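Local coordinates for OBG-type G domain-containing protein (Pyrococcus horikoshii, PDB 2E87) that binds GDP in an Obg-type G domain and is probably a GTP-binding protein, although its cellular role is unknown, at residues V113-Y118 with A126-Q131; G207-G212 with E328-T333. One frame throughout, in Å; residues are numbered along the deposited sequence.

In the fold
The two contacts lie in different parts of the chain, their centres 69 Å apart and their nearest atoms about 54 Å apart, on opposite sides of the chain's centre. Contact 1 comes first in sequence and is complete before contact 2 begins. It joins helices 88-117 and 122-142 within the NOG1 N-terminal helical domain, as a helical hairpin with a short connection, far from the nucleotide. Contact 2 belongs to the Obg-type G domain, where strand 204-211 of the mixed sheet meets helix 323-350 across 115 intervening residues. The pair thus samples two separate, mainly apolar interfaces, one within the helical domain and one within the nucleotide-binding domain, with no element shared between them.

Contact 1: V113-Y118 with A126-Q131; sequences VERIRY and AELRRQ
Leu128 and Ile116 form the centre of this contact between two nearly antiparallel helical segments: the axes of 113-117 and 126-131 lie 167° apart in direction and approach to 9.6 Å. Leu128, the residue with the most surface buried here, points toward the opposite helix and meets it at two places. Its CB lies 3.6 Å from CG1 of Ile116, while its CD1 also lies 3.6 Å from CB of Arg115. The same methyl is 3.8 Å from CG1 of Ile116, so the leucine branch rests against both neighbours. The side chains of Ile116 and Leu128 run antiparallel, side by side. Ile116 sets CG1 opposite its own carbonyl carbon and beside its backbone N (chi1 -66°), and from there CD1 extends along the facing backbone, 4.1 Å from N of Arg129. Arg115 contributes the root of its side chain: the bend at chi2 (78°) helps carry the guanidinium away from the helix 126-131. Its NE has a long, charge-only pairing with Glu114, with no N-H directed at the carboxylate. Arg129 likewise takes its polar end elsewhere, its NE forming a salt bridge with Glu46 of helix 38-67, and Tyr112 of helix 88-117 also touches Leu128. The two helices, separated by a short connection, therefore form a helical hairpin in the NOG1 N-terminal domain, with helix 38-67 alongside. No hydrogen bond crosses between the two segments, and the apolar atoms of Ile116 and Leu128 are buried, which implies that the hairpin is held here by hydrophobic and van der Waals contact, while the arginine charges are directed away from that interface.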
ATOM      1  N   VAL A 113      -1.623   4.449  41.204  1.00 43.45           N
ATOM      2  CA  VAL A 113      -1.755   3.271  42.047  1.00 45.76           C
ATOM      3  C   VAL A 113      -0.921   3.497  43.315  1.00 50.87           C
ATOM      4  O   VAL A 113      -1.383   3.221  44.418  1.00 53.46           O
ATOM      5  CB  VAL A 113      -1.263   1.980  41.337  1.00 42.02           C
ATOM      6  CG1 VAL A 113      -1.037   0.870  42.365  1.00 40.30           C
ATOM      7  CG2 VAL A 113      -2.299   1.511  40.326  1.00 32.39           C
ATOM      8  N   GLU A 114       0.295   4.015  43.159  1.00 53.06           N
ATOM      9  CA  GLU A 114       1.164   4.276  44.305  1.00 54.42           C
ATOM     10  C   GLU A 114       0.529   5.260  45.276  1.00 53.59           C
ATOM     11  O   GLU A 114       0.455   4.985  46.467  1.00 56.16           O
ATOM     12  CB  GLU A 114       2.528   4.821  43.858  1.00 53.81           C
ATOM     13  CG  GLU A 114       3.557   4.942  44.994  1.00 59.70           C
ATOM     14  CD  GLU A 114       3.771   6.375  45.493  1.00 66.60           C
ATOM     15  OE1 GLU A 114       2.818   7.187  45.472  1.00 68.80           O
ATOM     16  OE2 GLU A 114       4.903   6.688  45.926  1.00 69.54           O
ATOM     17  N   ARG A 115       0.078   6.408  44.777  1.00 52.20           N
ATOM     18  CA  ARG A 115      -0.549   7.406  45.639  1.00 52.92           C
ATOM     19  C   ARG A 115      -1.716   6.834  46.417  1.00 53.09           C
ATOM     20  O   ARG A 115      -1.852   7.099  47.609  1.00 52.59           O
ATOM     21  CB  ARG A 115      -1.067   8.609  44.844  1.00 57.96           C
ATOM     22  CG  ARG A 115      -0.230   9.856  44.986  1.00 64.26           C
ATOM     23  CD  ARG A 115       0.982   9.720  44.112  1.00 72.68           C
ATOM     24  NE  ARG A 115       1.996  10.745  44.340  1.00 73.74           N
ATOM     25  CZ  ARG A 115       3.032  10.922  43.531  1.00 70.56           C
ATOM     26  NH1 ARG A 115       3.149  10.143  42.475  1.00 72.72           N
ATOM     27  NH2 ARG A 115       3.936  11.860  43.765  1.00 76.29           N
ATOM     28  N   ILE A 116      -2.566   6.073  45.733  1.00 48.58           N
ATOM     29  CA  ILE A 116      -3.739   5.482  46.363  1.00 49.60           C
ATOM     30  C   ILE A 116      -3.315   4.398  47.347  1.00 51.99           C
ATOM     31  O   ILE A 116      -3.722   4.410  48.503  1.00 52.19           O
ATOM     32  CB  ILE A 116      -4.707   4.884  45.299  1.00 46.48           C
ATOM     33  CG1 ILE A 116      -5.280   6.013  44.438  1.00 45.31           C
ATOM     34  CG2 ILE A 116      -5.856   4.118  45.980  1.00 39.88           C
ATOM     35  CD1 ILE A 116      -5.923   5.535  43.149  1.00 36.27           C
ATOM     36  N   ARG A 117      -2.496   3.465  46.882  1.00 55.62           N
ATOM     37  CA  ARG A 117      -2.017   2.382  47.722  1.00 61.14           C
ATOM     38  C   ARG A 117      -1.421   2.932  49.008  1.00 62.39           C
ATOM     39  O   ARG A 117      -1.558   2.336  50.074  1.00 63.02           O
ATOM     40  CB  ARG A 117      -0.940   1.577  46.991  1.00 64.13           C
ATOM     41  CG  ARG A 117      -0.230   0.565  47.878  1.00 69.25           C
ATOM     42  CD  ARG A 117       1.132   0.177  47.325  1.00 76.73           C
ATOM     43  NE  ARG A 117       1.828  -0.762  48.205  1.00 82.62           N
ATOM     44  CZ  ARG A 117       3.101  -1.117  48.063  1.00 85.47           C
ATOM     45  NH1 ARG A 117       3.827  -0.610  47.073  1.00 84.98           N
ATOM     46  NH2 ARG A 117       3.647  -1.982  48.909  1.00 87.52           N
ATOM     47  N   TYR A 118      -0.787   4.092  48.900  1.00 61.16           N
ATOM     48  CA  TYR A 118      -0.109   4.707  50.028  1.00 62.26           C
ATOM     49  C   TYR A 118      -0.928   5.723  50.849  1.00 60.70           C
ATOM     50  O   TYR A 118      -0.401   6.378  51.751  1.00 62.58           O
ATOM     51  CB  TYR A 118       1.183   5.341  49.493  1.00 65.10           C
ATOM     52  CG  TYR A 118       2.215   5.607  50.539  1.00 69.51           C
ATOM     53  CD1 TYR A 118       2.874   4.553  51.173  1.00 72.58           C
ATOM     54  CD2 TYR A 118       2.484   6.913  50.956  1.00 73.76           C
ATOM     55  CE1 TYR A 118       3.777   4.795  52.213  1.00 78.74           C
ATOM     56  CE2 TYR A 118       3.381   7.170  51.995  1.00 78.48           C
ATOM     57  CZ  TYR A 118       4.021   6.109  52.621  1.00 79.44           C
ATOM     58  OH  TYR A 118       4.874   6.362  53.671  1.00 83.90           O
ATOM     59  N   ALA A 126     -10.488   8.582  46.947  1.00 44.57           N
ATOM     60  CA  ALA A 126     -11.505   8.802  45.941  1.00 45.49           C
ATOM     61  C   ALA A 126     -11.048   9.832  44.920  1.00 44.54           C
ATOM     62  O   ALA A 126     -11.089   9.577  43.715  1.00 45.08           O
ATOM     63  CB  ALA A 126     -12.795   9.261  46.602  1.00 43.14           C
ATOM     64  N   GLU A 127     -10.617  10.993  45.406  1.00 41.90           N
ATOM     65  CA  GLU A 127     -10.167  12.076  44.535  1.00 43.79           C
ATOM     66  C   GLU A 127      -9.074  11.644  43.568  1.00 39.15           C
ATOM     67  O   GLU A 127      -9.031  12.104  42.422  1.00 40.23           O
ATOM     68  CB  GLU A 127      -9.694  13.271  45.377  1.00 51.01           C
ATOM     69  CG  GLU A 127     -10.841  14.020  46.074  1.00 68.52           C
ATOM     70  CD  GLU A 127     -10.376  15.016  47.142  1.00 73.57           C
ATOM     71  OE1 GLU A 127     -11.154  15.945  47.462  1.00 73.41           O
ATOM     72  OE2 GLU A 127      -9.248  14.868  47.672  1.00 76.07           O
ATOM     73  N   LEU A 128      -8.198  10.757  44.024  1.00 37.55           N
ATOM     74  CA  LEU A 128      -7.123  10.267  43.185  1.00 37.34           C
ATOM     75  C   LEU A 128      -7.649   9.405  42.027  1.00 39.84           C
ATOM     76  O   LEU A 128      -7.172   9.541  40.902  1.00 41.60           O
ATOM     77  CB  LEU A 128      -6.090   9.506  44.033  1.00 43.91           C
ATOM     78  CG  LEU A 128      -5.235  10.343  45.010  1.00 45.34           C
ATOM     79  CD1 LEU A 128      -4.436   9.436  45.949  1.00 40.97           C
ATOM     80  CD2 LEU A 128      -4.296  11.238  44.228  1.00 41.49           C
ATOM     81  N   ARG A 129      -8.620   8.527  42.272  1.00 37.38           N
ATOM     82  CA  ARG A 129      -9.157   7.728  41.164  1.00 36.66           C
ATOM     83  C   ARG A 129      -9.819   8.694  40.176  1.00 35.04           C
ATOM     84  O   ARG A 129      -9.678   8.568  38.956  1.00 30.32           O
ATOM     85  CB  ARG A 129     -10.240   6.732  41.614  1.00 36.80           C
ATOM     86  CG  ARG A 129     -11.314   6.564  40.517  1.00 40.26           C
ATOM     87  CD  ARG A 129     -12.528   5.740  40.884  1.00 47.03           C
ATOM     88  NE  ARG A 129     -13.209   6.204  42.088  1.00 42.74           N
ATOM     89  CZ  ARG A 129     -13.859   7.357  42.208  1.00 46.22           C
ATOM     90  NH1 ARG A 129     -13.941   8.210  41.188  1.00 36.49           N
ATOM     91  NH2 ARG A 129     -14.424   7.655  43.371  1.00 38.74           N
ATOM     92  N   ARG A 130     -10.573   9.639  40.727  1.00 32.85           N
ATOM     93  CA  ARG A 130     -11.276  10.610  39.920  1.00 36.68           C
ATOM     94  C   ARG A 130     -10.292  11.391  39.044  1.00 40.87           C
ATOM     95  O   ARG A 130     -10.565  11.646  37.870  1.00 43.84           O
ATOM     96  CB  ARG A 130     -12.067  11.546  40.822  1.00 32.99           C
ATOM     97  CG  ARG A 130     -13.224  12.237  40.131  1.00 39.67           C
ATOM     98  CD  ARG A 130     -13.958  13.150  41.106  1.00 54.29           C
ATOM     99  NE  ARG A 130     -14.507  12.406  42.240  1.00 61.96           N
ATOM    100  CZ  ARG A 130     -14.373  12.763  43.517  1.00 65.33           C
ATOM    101  NH1 ARG A 130     -13.701  13.862  43.843  1.00 71.25           N
ATOM    102  NH2 ARG A 130     -14.903  12.014  44.472  1.00 65.72           N
ATOM    103  N   GLN A 131      -9.138  11.742  39.601  1.00 41.38           N
ATOM    104  CA  GLN A 131      -8.143  12.480  38.833  1.00 40.85           C
ATOM    105  C   GLN A 131      -7.587  11.643  37.697  1.00 37.32           C
ATOM    106  O   GLN A 131      -7.415  12.137  36.589  1.00 34.09           O
ATOM    107  CB  GLN A 131      -6.979  12.929  39.715  1.00 46.16           C
ATOM    108  CG  GLN A 131      -7.303  14.038  40.689  1.00 58.60           C
ATOM    109  CD  GLN A 131      -6.053  14.566  41.360  1.00 69.16           C
ATOM    110  OE1 GLN A 131      -5.150  15.079  40.689  1.00 71.83           O
ATOM    111  NE2 GLN A 131      -5.985  14.437  42.687  1.00 66.30           N
TER

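Contact 2: G207-G212 with E328-T333; sequences GQFEDG and EEIIKT
Phe209 on strand 207-211 and Ile330 and Ile331 on helix 328-333 make the apolar part of the contact. The isoleucines meet the ring at its edge, near its plane: CG2 of Ile330 lies 3.7 Å from CZ of Phe209, and CG1 of Ile331 lies 4.0 Å from CE1 of Phe209. With CG of Phe209 staggered between N and C (chi1 79°), the ring's CZ, CE1 and CE2 edge meets the two isoleucines. Lys327 adds a cation-pi interaction with this ring, and Tyr216 of strand 214-220 meets it with planes about 20° apart.

The second kind of contact is mixed in polarity. The Asp211 side chain lies transverse to that of Ile331, its OD2 3.7 Å from CG2 and its CG 3.8 Å from CD1 of Ile331.

Within the helix, OG1 of Thr333 donates to O of Glu329 at 2.8 Å; that oxygen also accepts from N of Thr333, so two donors grip it.

The axes of 207-211 and 328-333 cross at 71°. The Phe209 edge against two isoleucines carries the apolar join of helix 323-350 to the G-domain sheet, whereas Asp211 adds van der Waals contact, its carboxylate having a long, weak ion pair with Arg335.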
ATOM      1  N   GLY A 207      -2.399  -9.250 -15.606  1.00 38.93           N
ATOM      2  CA  GLY A 207      -2.397 -10.620 -16.061  1.00 41.42           C
ATOM      3  C   GLY A 207      -1.124 -11.328 -15.681  1.00 36.95           C
ATOM      4  O   GLY A 207      -0.250 -10.768 -15.027  1.00 38.59           O
ATOM      5  N   GLN A 208      -1.021 -12.566 -16.123  1.00 34.11           N
ATOM      6  CA  GLN A 208       0.133 -13.392 -15.845  1.00 38.48           C
ATOM      7  C   GLN A 208       0.291 -14.443 -16.916  1.00 36.95           C
ATOM      8  O   GLN A 208      -0.688 -14.946 -17.451  1.00 31.89           O
ATOM      9  CB  GLN A 208      -0.044 -14.121 -14.508  1.00 36.78           C
ATOM     10  CG  GLN A 208       0.654 -13.514 -13.306  1.00 47.74           C
ATOM     11  CD  GLN A 208       0.636 -14.456 -12.097  1.00 57.00           C
ATOM     12  OE1 GLN A 208       0.904 -15.661 -12.219  1.00 53.13           O
ATOM     13  NE2 GLN A 208       0.329 -13.905 -10.921  1.00 58.13           N
ATOM     14  N   PHE A 209       1.531 -14.759 -17.252  1.00 38.90           N
ATOM     15  CA  PHE A 209       1.761 -15.842 -18.180  1.00 46.64           C
ATOM     16  C   PHE A 209       2.923 -16.630 -17.599  1.00 45.87           C
ATOM     17  O   PHE A 209       3.855 -16.063 -17.030  1.00 38.70           O
ATOM     18  CB  PHE A 209       2.004 -15.340 -19.612  1.00 50.62           C
ATOM     19  CG  PHE A 209       3.368 -14.821 -19.872  1.00 46.36           C
ATOM     20  CD1 PHE A 209       4.427 -15.689 -20.060  1.00 43.83           C
ATOM     21  CD2 PHE A 209       3.579 -13.463 -20.023  1.00 51.04           C
ATOM     22  CE1 PHE A 209       5.676 -15.211 -20.399  1.00 46.38           C
ATOM     23  CE2 PHE A 209       4.826 -12.975 -20.362  1.00 48.72           C
ATOM     24  CZ  PHE A 209       5.878 -13.856 -20.552  1.00 46.44           C
ATOM     25  N   GLU A 210       2.829 -17.946 -17.696  1.00 47.18           N
ATOM     26  CA  GLU A 210       3.848 -18.801 -17.137  1.00 45.50           C
ATOM     27  C   GLU A 210       4.768 -19.383 -18.194  1.00 45.40           C
ATOM     28  O   GLU A 210       4.332 -19.727 -19.284  1.00 52.55           O
ATOM     29  CB  GLU A 210       3.159 -19.916 -16.344  1.00 51.15           C
ATOM     30  CG  GLU A 210       4.087 -20.820 -15.530  1.00 63.61           C
ATOM     31  CD  GLU A 210       3.322 -21.744 -14.578  1.00 71.01           C
ATOM     32  OE1 GLU A 210       2.452 -22.516 -15.045  1.00 71.93           O
ATOM     33  OE2 GLU A 210       3.594 -21.697 -13.356  1.00 79.21           O
ATOM     34  N   ASP A 211       6.055 -19.437 -17.888  1.00 42.38           N
ATOM     35  CA  ASP A 211       7.021 -20.041 -18.786  1.00 40.77           C
ATOM     36  C   ASP A 211       7.860 -20.949 -17.903  1.00 41.66           C
ATOM     37  O   ASP A 211       8.580 -20.477 -17.021  1.00 38.96           O
ATOM     38  CB  ASP A 211       7.927 -19.016 -19.454  1.00 42.51           C
ATOM     39  CG  ASP A 211       8.886 -19.666 -20.427  1.00 44.02           C
ATOM     40  OD1 ASP A 211       8.392 -20.327 -21.369  1.00 45.56           O
ATOM     41  OD2 ASP A 211      10.119 -19.539 -20.245  1.00 45.56           O
ATOM     42  N   GLY A 212       7.782 -22.251 -18.160  1.00 41.41           N
ATOM     43  CA  GLY A 212       8.499 -23.192 -17.325  1.00 38.33           C
ATOM     44  C   GLY A 212       7.708 -23.150 -16.029  1.00 41.78           C
ATOM     45  O   GLY A 212       6.488 -23.333 -16.042  1.00 38.74           O
ATOM     46  N   GLU A 328       8.662 -14.027 -26.264  1.00 49.94           N
ATOM     47  CA  GLU A 328      10.031 -14.511 -26.311  1.00 52.83           C
ATOM     48  C   GLU A 328      10.954 -13.463 -25.722  1.00 50.91           C
ATOM     49  O   GLU A 328      11.762 -13.752 -24.842  1.00 51.40           O
ATOM     50  CB  GLU A 328      10.468 -14.771 -27.758  1.00 60.61           C
ATOM     51  CG  GLU A 328      10.055 -16.103 -28.383  1.00 72.58           C
ATOM     52  CD  GLU A 328      10.423 -16.179 -29.876  1.00 80.76           C
ATOM     53  OE1 GLU A 328      11.593 -15.881 -30.232  1.00 77.56           O
ATOM     54  OE2 GLU A 328       9.540 -16.538 -30.691  1.00 81.31           O
ATOM     55  N   GLU A 329      10.834 -12.241 -26.229  1.00 48.48           N
ATOM     56  CA  GLU A 329      11.681 -11.146 -25.780  1.00 48.47           C
ATOM     57  C   GLU A 329      11.475 -10.814 -24.295  1.00 47.91           C
ATOM     58  O   GLU A 329      12.421 -10.399 -23.616  1.00 46.28           O
ATOM     59  CB  GLU A 329      11.439  -9.910 -26.654  1.00 49.58           C
ATOM     60  CG  GLU A 329      12.366  -8.741 -26.371  1.00 54.77           C
ATOM     61  CD  GLU A 329      13.833  -9.122 -26.461  1.00 62.98           C
ATOM     62  OE1 GLU A 329      14.214  -9.801 -27.442  1.00 67.34           O
ATOM     63  OE2 GLU A 329      14.608  -8.735 -25.558  1.00 58.44           O
ATOM     64  N   ILE A 330      10.250 -10.995 -23.797  1.00 44.76           N
ATOM     65  CA  ILE A 330       9.948 -10.722 -22.388  1.00 42.42           C
ATOM     66  C   ILE A 330      10.747 -11.702 -21.556  1.00 43.54           C
ATOM     67  O   ILE A 330      11.459 -11.321 -20.631  1.00 38.09           O
ATOM     68  CB  ILE A 330       8.456 -10.932 -22.074  1.00 40.87           C
ATOM     69  CG1 ILE A 330       7.638  -9.816 -22.714  1.00 32.92           C
ATOM     70  CG2 ILE A 330       8.238 -11.025 -20.567  1.00 37.09           C
ATOM     71  CD1 ILE A 330       6.140  -9.977 -22.518  1.00 39.87           C
ATOM     72  N   ILE A 331      10.617 -12.974 -21.914  1.00 46.53           N
ATOM     73  CA  ILE A 331      11.304 -14.057 -21.235  1.00 45.84           C
ATOM     74  C   ILE A 331      12.810 -13.882 -21.234  1.00 49.23           C
ATOM     75  O   ILE A 331      13.460 -14.092 -20.216  1.00 53.38           O
ATOM     76  CB  ILE A 331      10.961 -15.394 -21.886  1.00 49.01           C
ATOM     77  CG1 ILE A 331       9.475 -15.691 -21.674  1.00 42.37           C
ATOM     78  CG2 ILE A 331      11.841 -16.486 -21.304  1.00 46.83           C
ATOM     79  CD1 ILE A 331       8.867 -16.577 -22.711  1.00 46.29           C
ATOM     80  N   LYS A 332      13.373 -13.494 -22.369  1.00 51.12           N
ATOM     81  CA  LYS A 332      14.814 -13.305 -22.442  1.00 55.60           C
ATOM     82  C   LYS A 332      15.279 -12.170 -21.539  1.00 54.86           C
ATOM     83  O   LYS A 332      16.373 -12.211 -20.982  1.00 52.86           O
ATOM     84  CB  LYS A 332      15.240 -13.012 -23.883  1.00 58.72           C
ATOM     85  CG  LYS A 332      16.696 -12.592 -24.009  1.00 65.56           C
ATOM     86  CD  LYS A 332      17.050 -12.203 -25.432  1.00 72.53           C
ATOM     87  CE  LYS A 332      18.528 -11.833 -25.540  1.00 72.87           C
ATOM     88  NZ  LYS A 332      18.903 -11.538 -26.948  1.00 74.84           N
ATOM     89  N   THR A 333      14.434 -11.156 -21.398  1.00 54.99           N
ATOM     90  CA  THR A 333      14.767  -9.993 -20.588  1.00 52.90           C
ATOM     91  C   THR A 333      14.563 -10.221 -19.103  1.00 54.14           C
ATOM     92  O   THR A 333      15.362  -9.767 -18.287  1.00 55.42           O
ATOM     93  CB  THR A 333      13.905  -8.765 -20.985  1.00 56.61           C
ATOM     94  OG1 THR A 333      14.087  -8.475 -22.378  1.00 57.99           O
ATOM     95  CG2 THR A 333      14.295  -7.542 -20.161  1.00 49.22           C
TER